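Local atomic coordinates of multicopper oxidase (PDB entry 3GDC), a protein that probably couples the oxidation of phenol-like substrates to the reduction of dioxygen to water at copper centres, as laccases do. Residues A[127-132]-A[231-236]; A[208-213]-A[251-256]. All coordinates share one frame; numbering follows the deposited sequence.

Overall arrangement
Both contacts are buried, about 7 Å apart between centres, and meet around strand 253-258. Interaction 2 is regular sheet structure, pairing that strand with 205-211 in the sheet of the second cupredoxin-like domain. Interaction 1 is a junction between domains: the turn that follows strand 228-232, the other neighbour of 253-258, meets strand 127-132 of the first domain. The two are joined by probable hydrogen bonds from Thr-233 N to Arg-253 O and between Thr-128 OG1 and His-208 ND1. Apolar and backbone pairing dominates interaction 2; in interaction 1 one backbone bond and threonine methyls make the contact, and the threonine and histidine polar ends bond outside it. Both touch the second subunit, and in interaction 1 His-132 shares a copper with it.

Interaction 1: A[127-132]-A[231-236]; sequences GTHLYH and YPTGTM. With CU (copper (II) ion), chain E.
His-129 and Thr-233 meet through their first torsions: chi1 of -48° sets the histidine CG beside its backbone N, while in Thr-233 (chi1 -35°) CG2 stands anti to its own N and does the touching. This methyl lies 3.8 Å from Thr-128 O and 4.2 Å from His-129 ND1, the two side chains crossing at about a right angle. Thr-235 CG2 adds a second methyl, 4.4 Å from His-129 CE1. Threonine suits both sites, since its methyl lies near the ring while its hydroxyl bonds to the second subunit: Thr-233 to Thr-243 and Thr-235 to Tyr-242 O of that chain.

The backbone supplies the polar link. Thr-128 N donates to Thr-233 O at 2.8 Å and 169°, a nearly straight bond that reaches the oxygen from above its carbonyl plane. Close by, Gly-127 CA makes a C-H...O contact with Gly-234 O at 3.4 Å. Both glycines fit their places: Gly-127 has a positive phi, with backbone angles that call for glycine, and Gly-234 takes the positive phi of the type I' turn 232-235, which overlaps the type II turn 231-234.

His-129 is fixed by Pro-125 O at NE2 and by Arg-253 at ND1. Further along the strand, His-132 NE2 binds a copper ion at 2.1 Å, together with His-93 and His-271 of the second subunit. Three histidines from two subunits are consistent with a type 3 copper of a trinuclear centre built at the interface. The chemistry thus implies a strand whose start is tied to the second domain and whose end presents a metal ligand.

Interaction 2: A[208-213]-A[251-256]; sequences HLINVL and GQRGIL
Leu-209 and Gly-254 form the hydrogen-bonded pair of this antiparallel ladder, Leu-209 N to Gly-254 O at 2.9 Å and Gly-254 N to Leu-209 O at 3.0 Å. Packing is tight here: Arg-253 CA approaches Leu-209 O to 3.1 Å. As Gly-254 brings no side chain, Leu-209 is met diagonally by Leu-256, whose CD2 lies 3.8 Å from Leu-209 CB; Phe-221 of the facing sheet touches both leucines.

On the other face Ile-210 CG1 rests 3.7 Å from Arg-253 CB, and the ring of His-208 runs alongside the Ile-255 chain, with ND1 3.6 Å from Ile-255 CG1. The ring packs there while both its nitrogens are bonded, NE2 to Glu-164 and ND1 to Thr-128 OG1; the carboxylate would probably favour a proton on NE2.

Beyond the ladder the backbone bonds continue but side-chain packing thins. Asn-211 N still bonds to Gln-252 O, and Gly-251 N to Asn-211 O, but the partly exposed Gln-252 turns its side chain off the strand, toward Ser-247 of the second subunit. Asn-211 OD1 accepts from Leu-213 N in an Asx turn, which suits asparagine at a strand end.

Arg-253 bends at chi2 (-78°), bringing NH1 2.8 Å from Gly-251 O, while NE bonds to Thr-128 O and NH2 to His-129 ND1. With a salt bridge to Asp-244 of the second subunit, its buried charge is probably balanced, which implies that a backbone-held sheet here also carries an electrostatic link between subunits.

Interaction 1: A[127-132]-A[231-236]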
ATOM      1  N   GLY A 127     -12.480  13.947 -10.471  1.00 17.14           N
ATOM      2  CA  GLY A 127     -12.062  12.733  -9.789  1.00 17.05           C
ATOM      3  C   GLY A 127     -12.979  12.364  -8.654  1.00 16.92           C
ATOM      4  O   GLY A 127     -14.067  12.920  -8.491  1.00 16.86           O
ATOM      5  N   THR A 128     -12.532  11.386  -7.879  1.00 16.44           N
ATOM      6  CA  THR A 128     -13.286  10.884  -6.740  1.00 15.87           C
ATOM      7  C   THR A 128     -12.574  11.368  -5.498  1.00 15.14           C
ATOM      8  O   THR A 128     -11.403  11.029  -5.268  1.00 14.42           O
ATOM      9  CB  THR A 128     -13.348   9.349  -6.806  1.00 16.35           C
ATOM     10  OG1 THR A 128     -14.062   8.971  -7.988  1.00 18.09           O
ATOM     11  CG2 THR A 128     -14.007   8.752  -5.577  1.00 15.92           C
ATOM     12  N   HIS A 129     -13.272  12.190  -4.713  1.00 13.89           N
ATOM     13  CA  HIS A 129     -12.675  12.845  -3.562  1.00 14.07           C
ATOM     14  C   HIS A 129     -13.524  12.590  -2.313  1.00 13.81           C
ATOM     15  O   HIS A 129     -14.404  11.717  -2.311  1.00 13.85           O
ATOM     16  CB  HIS A 129     -12.495  14.353  -3.833  1.00 14.74           C
ATOM     17  CG  HIS A 129     -11.867  14.662  -5.159  1.00 15.64           C
ATOM     18  ND1 HIS A 129     -10.585  14.267  -5.491  1.00 14.87           N
ATOM     19  CD2 HIS A 129     -12.341  15.342  -6.236  1.00 16.40           C
ATOM     20  CE1 HIS A 129     -10.304  14.679  -6.715  1.00 16.53           C
ATOM     21  NE2 HIS A 129     -11.352  15.334  -7.189  1.00 16.13           N
ATOM     22  N   LEU A 130     -13.244  13.343  -1.256  1.00 13.59           N
ATOM     23  CA  LEU A 130     -13.895  13.169   0.031  1.00 13.75           C
ATOM     24  C   LEU A 130     -13.766  14.451   0.833  1.00 13.61           C
ATOM     25  O   LEU A 130     -13.035  15.376   0.441  1.00 14.19           O
ATOM     26  CB  LEU A 130     -13.287  11.977   0.803  1.00 13.71           C
ATOM     27  CG  LEU A 130     -11.827  12.047   1.294  1.00 13.90           C
ATOM     28  CD1 LEU A 130     -11.645  11.190   2.585  1.00 15.70           C
ATOM     29  CD2 LEU A 130     -10.837  11.627   0.245  1.00 16.79           C
ATOM     30  N   TYR A 131     -14.497  14.512   1.937  1.00 12.99           N
ATOM     31  CA  TYR A 131     -14.398  15.609   2.885  1.00 13.11           C
ATOM     32  C   TYR A 131     -14.512  15.018   4.288  1.00 13.51           C
ATOM     33  O   TYR A 131     -15.081  13.920   4.477  1.00 13.38           O
ATOM     34  CB  TYR A 131     -15.485  16.675   2.621  1.00 13.41           C
ATOM     35  CG  TYR A 131     -16.906  16.178   2.800  1.00 13.20           C
ATOM     36  CD1 TYR A 131     -17.537  16.248   4.049  1.00 14.78           C
ATOM     37  CD2 TYR A 131     -17.606  15.612   1.731  1.00 12.79           C
ATOM     38  CE1 TYR A 131     -18.848  15.779   4.228  1.00 13.92           C
ATOM     39  CE2 TYR A 131     -18.921  15.121   1.898  1.00 11.36           C
ATOM     40  CZ  TYR A 131     -19.526  15.218   3.151  1.00 14.66           C
ATOM     41  OH  TYR A 131     -20.797  14.745   3.339  1.00 13.47           O
ATOM     42  N   HIS A 132     -13.943  15.705   5.272  1.00 13.22           N
ATOM     43  CA  HIS A 132     -14.061  15.274   6.664  1.00 13.96           C
ATOM     44  C   HIS A 132     -13.726  16.405   7.608  1.00 14.24           C
ATOM     45  O   HIS A 132     -13.184  17.432   7.190  1.00 13.68           O
ATOM     46  CB  HIS A 132     -13.172  14.042   6.944  1.00 13.86           C
ATOM     47  CG  HIS A 132     -11.718  14.258   6.659  1.00 14.13           C
ATOM     48  ND1 HIS A 132     -10.876  14.914   7.531  1.00 13.81           N
ATOM     49  CD2 HIS A 132     -10.957  13.897   5.599  1.00 14.94           C
ATOM     50  CE1 HIS A 132      -9.660  14.959   7.016  1.00 15.53           C
ATOM     51  NE2 HIS A 132      -9.682  14.343   5.846  1.00 15.54           N
ATOM     52  N   TYR A 231      -9.010   2.983 -11.145  1.00 14.19           N
ATOM     53  CA  TYR A 231      -8.545   4.327 -11.461  1.00 15.20           C
ATOM     54  C   TYR A 231      -8.293   5.077 -10.165  1.00 14.43           C
ATOM     55  O   TYR A 231      -9.244   5.587  -9.573  1.00 14.74           O
ATOM     56  CB  TYR A 231      -9.604   5.102 -12.257  1.00 15.99           C
ATOM     57  CG  TYR A 231     -10.061   4.469 -13.541  1.00 16.21           C
ATOM     58  CD1 TYR A 231      -9.652   4.986 -14.767  1.00 18.21           C
ATOM     59  CD2 TYR A 231     -10.939   3.388 -13.539  1.00 16.01           C
ATOM     60  CE1 TYR A 231     -10.076   4.423 -15.948  1.00 18.43           C
ATOM     61  CE2 TYR A 231     -11.382   2.811 -14.732  1.00 17.74           C
ATOM     62  CZ  TYR A 231     -10.942   3.336 -15.925  1.00 18.84           C
ATOM     63  OH  TYR A 231     -11.366   2.794 -17.105  1.00 19.27           O
ATOM     64  N   PRO A 232      -7.027   5.122  -9.707  1.00 14.88           N
ATOM     65  CA  PRO A 232      -6.677   5.750  -8.430  1.00 14.78           C
ATOM     66  C   PRO A 232      -7.112   7.212  -8.412  1.00 14.92           C
ATOM     67  O   PRO A 232      -6.802   7.951  -9.345  1.00 14.70           O
ATOM     68  CB  PRO A 232      -5.146   5.658  -8.375  1.00 16.02           C
ATOM     69  CG  PRO A 232      -4.750   4.702  -9.415  1.00 15.80           C
ATOM     70  CD  PRO A 232      -5.864   4.519 -10.386  1.00 15.16           C
ATOM     71  N   THR A 233      -7.839   7.597  -7.363  1.00 14.35           N
ATOM     72  CA  THR A 233      -8.388   8.950  -7.179  1.00 15.10           C
ATOM     73  C   THR A 233      -9.387   9.372  -8.283  1.00 14.47           C
ATOM     74  O   THR A 233      -9.903  10.496  -8.252  1.00 14.75           O
ATOM     75  CB  THR A 233      -7.254  10.018  -6.988  1.00 15.08           C
ATOM     76  OG1 THR A 233      -6.157   9.430  -6.264  1.00 16.51           O
ATOM     77  CG2 THR A 233      -7.772  11.243  -6.198  1.00 15.02           C
ATOM     78  N   GLY A 234      -9.640   8.487  -9.252  1.00 14.79           N
ATOM     79  CA  GLY A 234     -10.507   8.784 -10.391  1.00 15.51           C
ATOM     80  C   GLY A 234     -10.083   9.968 -11.263  1.00 16.01           C
ATOM     81  O   GLY A 234     -10.886  10.491 -12.044  1.00 15.82           O
ATOM     82  N   THR A 235      -8.816  10.360 -11.157  1.00 16.94           N
ATOM     83  CA  THR A 235      -8.305  11.568 -11.805  1.00 18.24           C
ATOM     84  C   THR A 235      -7.799  11.351 -13.237  1.00 19.84           C
ATOM     85  O   THR A 235      -7.511  12.319 -13.955  1.00 19.67           O
ATOM     86  CB  THR A 235      -7.166  12.194 -10.985  1.00 18.57           C
ATOM     87  OG1 THR A 235      -6.184  11.187 -10.695  1.00 18.49           O
ATOM     88  CG2 THR A 235      -7.693  12.800  -9.699  1.00 18.02           C
ATOM     89  N   MET A 236      -7.672  10.092 -13.649  1.00 20.56           N
ATOM     90  CA  MET A 236      -7.218   9.783 -15.002  1.00 23.55           C
ATOM     91  C   MET A 236      -8.257   8.968 -15.740  1.00 23.07           C
ATOM     92  O   MET A 236      -9.042   8.240 -15.125  1.00 23.43           O
ATOM     93  CB  MET A 236      -5.874   9.050 -14.988  1.00 23.22           C
ATOM     94  CG  MET A 236      -4.724   9.895 -14.493  1.00 24.83           C
ATOM     95  SD  MET A 236      -3.130   9.085 -14.701  1.00 29.70           S
ATOM     96  CE  MET A 236      -2.109  10.171 -13.723  1.00 27.04           C
TER
HETATM   97 CU    CU E 303      -8.157  13.839   4.524  0.60 22.02          CU

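Interaction 2: A[208-213]-A[251-256]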
ATOM      1  N   HIS A 208     -17.353   4.184  -6.810  1.00 12.74           N
ATOM      2  CA  HIS A 208     -16.439   5.123  -6.179  1.00 12.75           C
ATOM      3  C   HIS A 208     -16.118   4.602  -4.781  1.00 12.45           C
ATOM      4  O   HIS A 208     -16.958   4.672  -3.889  1.00 12.63           O
ATOM      5  CB  HIS A 208     -17.082   6.506  -6.102  1.00 13.65           C
ATOM      6  CG  HIS A 208     -17.439   7.044  -7.446  1.00 13.22           C
ATOM      7  ND1 HIS A 208     -16.551   7.754  -8.224  1.00 15.59           N
ATOM      8  CD2 HIS A 208     -18.567   6.911  -8.182  1.00 15.34           C
ATOM      9  CE1 HIS A 208     -17.128   8.062  -9.371  1.00 16.68           C
ATOM     10  NE2 HIS A 208     -18.347   7.553  -9.376  1.00 16.80           N
ATOM     11  N   LEU A 209     -14.897   4.109  -4.597  1.00 12.67           N
ATOM     12  CA  LEU A 209     -14.504   3.475  -3.326  1.00 12.80           C
ATOM     13  C   LEU A 209     -13.589   4.382  -2.542  1.00 12.99           C
ATOM     14  O   LEU A 209     -12.528   4.758  -3.041  1.00 12.99           O
ATOM     15  CB  LEU A 209     -13.775   2.151  -3.601  1.00 13.39           C
ATOM     16  CG  LEU A 209     -13.304   1.394  -2.354  1.00 14.25           C
ATOM     17  CD1 LEU A 209     -14.497   0.780  -1.659  1.00 13.14           C
ATOM     18  CD2 LEU A 209     -12.311   0.318  -2.783  1.00 15.25           C
ATOM     19  N   ILE A 210     -13.991   4.709  -1.318  1.00 12.30           N
ATOM     20  CA  ILE A 210     -13.281   5.680  -0.496  1.00 12.93           C
ATOM     21  C   ILE A 210     -12.950   5.084   0.852  1.00 12.97           C
ATOM     22  O   ILE A 210     -13.835   4.570   1.532  1.00 12.61           O
ATOM     23  CB  ILE A 210     -14.147   6.937  -0.261  1.00 13.79           C
ATOM     24  CG1 ILE A 210     -14.525   7.559  -1.599  1.00 14.18           C
ATOM     25  CG2 ILE A 210     -13.432   7.934   0.651  1.00 14.30           C
ATOM     26  CD1 ILE A 210     -15.793   8.378  -1.554  1.00 15.59           C
ATOM     27  N   ASN A 211     -11.685   5.204   1.255  1.00 13.05           N
ATOM     28  CA  ASN A 211     -11.278   4.713   2.557  1.00 13.46           C
ATOM     29  C   ASN A 211     -11.161   5.828   3.589  1.00 13.62           C
ATOM     30  O   ASN A 211     -10.302   6.711   3.448  1.00 13.56           O
ATOM     31  CB  ASN A 211      -9.950   3.948   2.476  1.00 13.86           C
ATOM     32  CG  ASN A 211      -9.603   3.293   3.799  1.00 14.99           C
ATOM     33  OD1 ASN A 211     -10.507   2.846   4.518  1.00 15.05           O
ATOM     34  ND2 ASN A 211      -8.314   3.249   4.142  1.00 15.33           N
ATOM     35  N   VAL A 212     -11.999   5.775   4.632  1.00 13.10           N
ATOM     36  CA  VAL A 212     -11.858   6.704   5.768  1.00 14.07           C
ATOM     37  C   VAL A 212     -11.432   6.015   7.077  1.00 14.24           C
ATOM     38  O   VAL A 212     -11.402   6.637   8.131  1.00 14.59           O
ATOM     39  CB  VAL A 212     -13.122   7.548   6.002  1.00 13.71           C
ATOM     40  CG1 VAL A 212     -13.495   8.305   4.746  1.00 15.05           C
ATOM     41  CG2 VAL A 212     -14.289   6.660   6.466  1.00 14.57           C
ATOM     42  N   LEU A 213     -11.103   4.728   6.996  1.00 15.29           N
ATOM     43  CA  LEU A 213     -10.795   3.957   8.190  1.00 15.16           C
ATOM     44  C   LEU A 213      -9.701   4.598   9.050  1.00 15.57           C
ATOM     45  O   LEU A 213      -8.596   4.859   8.585  1.00 14.96           O
ATOM     46  CB  LEU A 213     -10.423   2.516   7.811  1.00 15.05           C
ATOM     47  CG  LEU A 213      -9.995   1.584   8.941  1.00 16.21           C
ATOM     48  CD1 LEU A 213     -11.144   1.372   9.929  1.00 16.06           C
ATOM     49  CD2 LEU A 213      -9.569   0.268   8.301  1.00 15.49           C
ATOM     50  N   GLY A 251      -7.640   8.203   3.325  1.00 15.13           N
ATOM     51  CA  GLY A 251      -7.494   9.349   2.425  1.00 15.23           C
ATOM     52  C   GLY A 251      -7.376   8.930   0.972  1.00 15.55           C
ATOM     53  O   GLY A 251      -7.632   9.744   0.089  1.00 15.89           O
ATOM     54  N   GLN A 252      -6.995   7.672   0.712  1.00 15.18           N
ATOM     55  CA  GLN A 252      -6.978   7.165  -0.661  1.00 15.93           C
ATOM     56  C   GLN A 252      -8.363   6.698  -1.090  1.00 15.35           C
ATOM     57  O   GLN A 252      -9.188   6.310  -0.268  1.00 16.04           O
ATOM     58  CB  GLN A 252      -5.935   6.050  -0.885  1.00 14.95           C
ATOM     59  CG  GLN A 252      -4.475   6.530  -0.820  1.00 17.60           C
ATOM     60  CD  GLN A 252      -3.458   5.444  -1.158  1.00 17.83           C
ATOM     61  OE1 GLN A 252      -2.543   5.658  -1.962  1.00 24.33           O
ATOM     62  NE2 GLN A 252      -3.613   4.283  -0.559  1.00 16.96           N
ATOM     63  N   ARG A 253      -8.595   6.750  -2.389  1.00 15.13           N
ATOM     64  CA  ARG A 253      -9.903   6.472  -2.971  1.00 14.39           C
ATOM     65  C   ARG A 253      -9.709   6.309  -4.464  1.00 13.86           C
ATOM     66  O   ARG A 253      -8.649   6.650  -4.994  1.00 14.05           O
ATOM     67  CB  ARG A 253     -10.933   7.566  -2.626  1.00 13.85           C
ATOM     68  CG  ARG A 253     -10.731   8.926  -3.312  1.00 14.77           C
ATOM     69  CD  ARG A 253      -9.630   9.728  -2.642  1.00 16.14           C
ATOM     70  NE  ARG A 253      -9.525  11.083  -3.195  1.00 13.58           N
ATOM     71  CZ  ARG A 253      -8.598  11.971  -2.848  1.00 16.37           C
ATOM     72  NH1 ARG A 253      -7.679  11.676  -1.930  1.00 16.13           N
ATOM     73  NH2 ARG A 253      -8.592  13.170  -3.423  1.00 14.55           N
ATOM     74  N   GLY A 254     -10.707   5.758  -5.141  1.00 12.95           N
ATOM     75  CA  GLY A 254     -10.592   5.530  -6.577  1.00 13.38           C
ATOM     76  C   GLY A 254     -11.872   5.011  -7.180  1.00 13.75           C
ATOM     77  O   GLY A 254     -12.874   4.836  -6.480  1.00 14.31           O
ATOM     78  N   ILE A 255     -11.839   4.771  -8.484  1.00 13.94           N
ATOM     79  CA  ILE A 255     -12.980   4.218  -9.185  1.00 14.23           C
ATOM     80  C   ILE A 255     -12.673   2.790  -9.608  1.00 14.63           C
ATOM     81  O   ILE A 255     -11.584   2.520 -10.126  1.00 14.74           O
ATOM     82  CB  ILE A 255     -13.348   5.056 -10.432  1.00 14.34           C
ATOM     83  CG1 ILE A 255     -13.686   6.489 -10.004  1.00 13.89           C
ATOM     84  CG2 ILE A 255     -14.500   4.401 -11.190  1.00 15.38           C
ATOM     85  CD1 ILE A 255     -13.907   7.468 -11.171  1.00 15.78           C
ATOM     86  N   LEU A 256     -13.628   1.890  -9.366  1.00 15.43           N
ATOM     87  CA  LEU A 256     -13.563   0.535  -9.907  1.00 16.44           C
ATOM     88  C   LEU A 256     -14.619   0.401 -10.991  1.00 16.82           C
ATOM     89  O   LEU A 256     -15.753   0.857 -10.812  1.00 16.77           O
ATOM     90  CB  LEU A 256     -13.821  -0.541  -8.846  1.00 16.87           C
ATOM     91  CG  LEU A 256     -13.652  -0.433  -7.329  1.00 20.07           C
ATOM     92  CD1 LEU A 256     -13.323  -1.806  -6.763  1.00 18.95           C
ATOM     93  CD2 LEU A 256     -12.654   0.602  -6.836  1.00 19.96           C
TER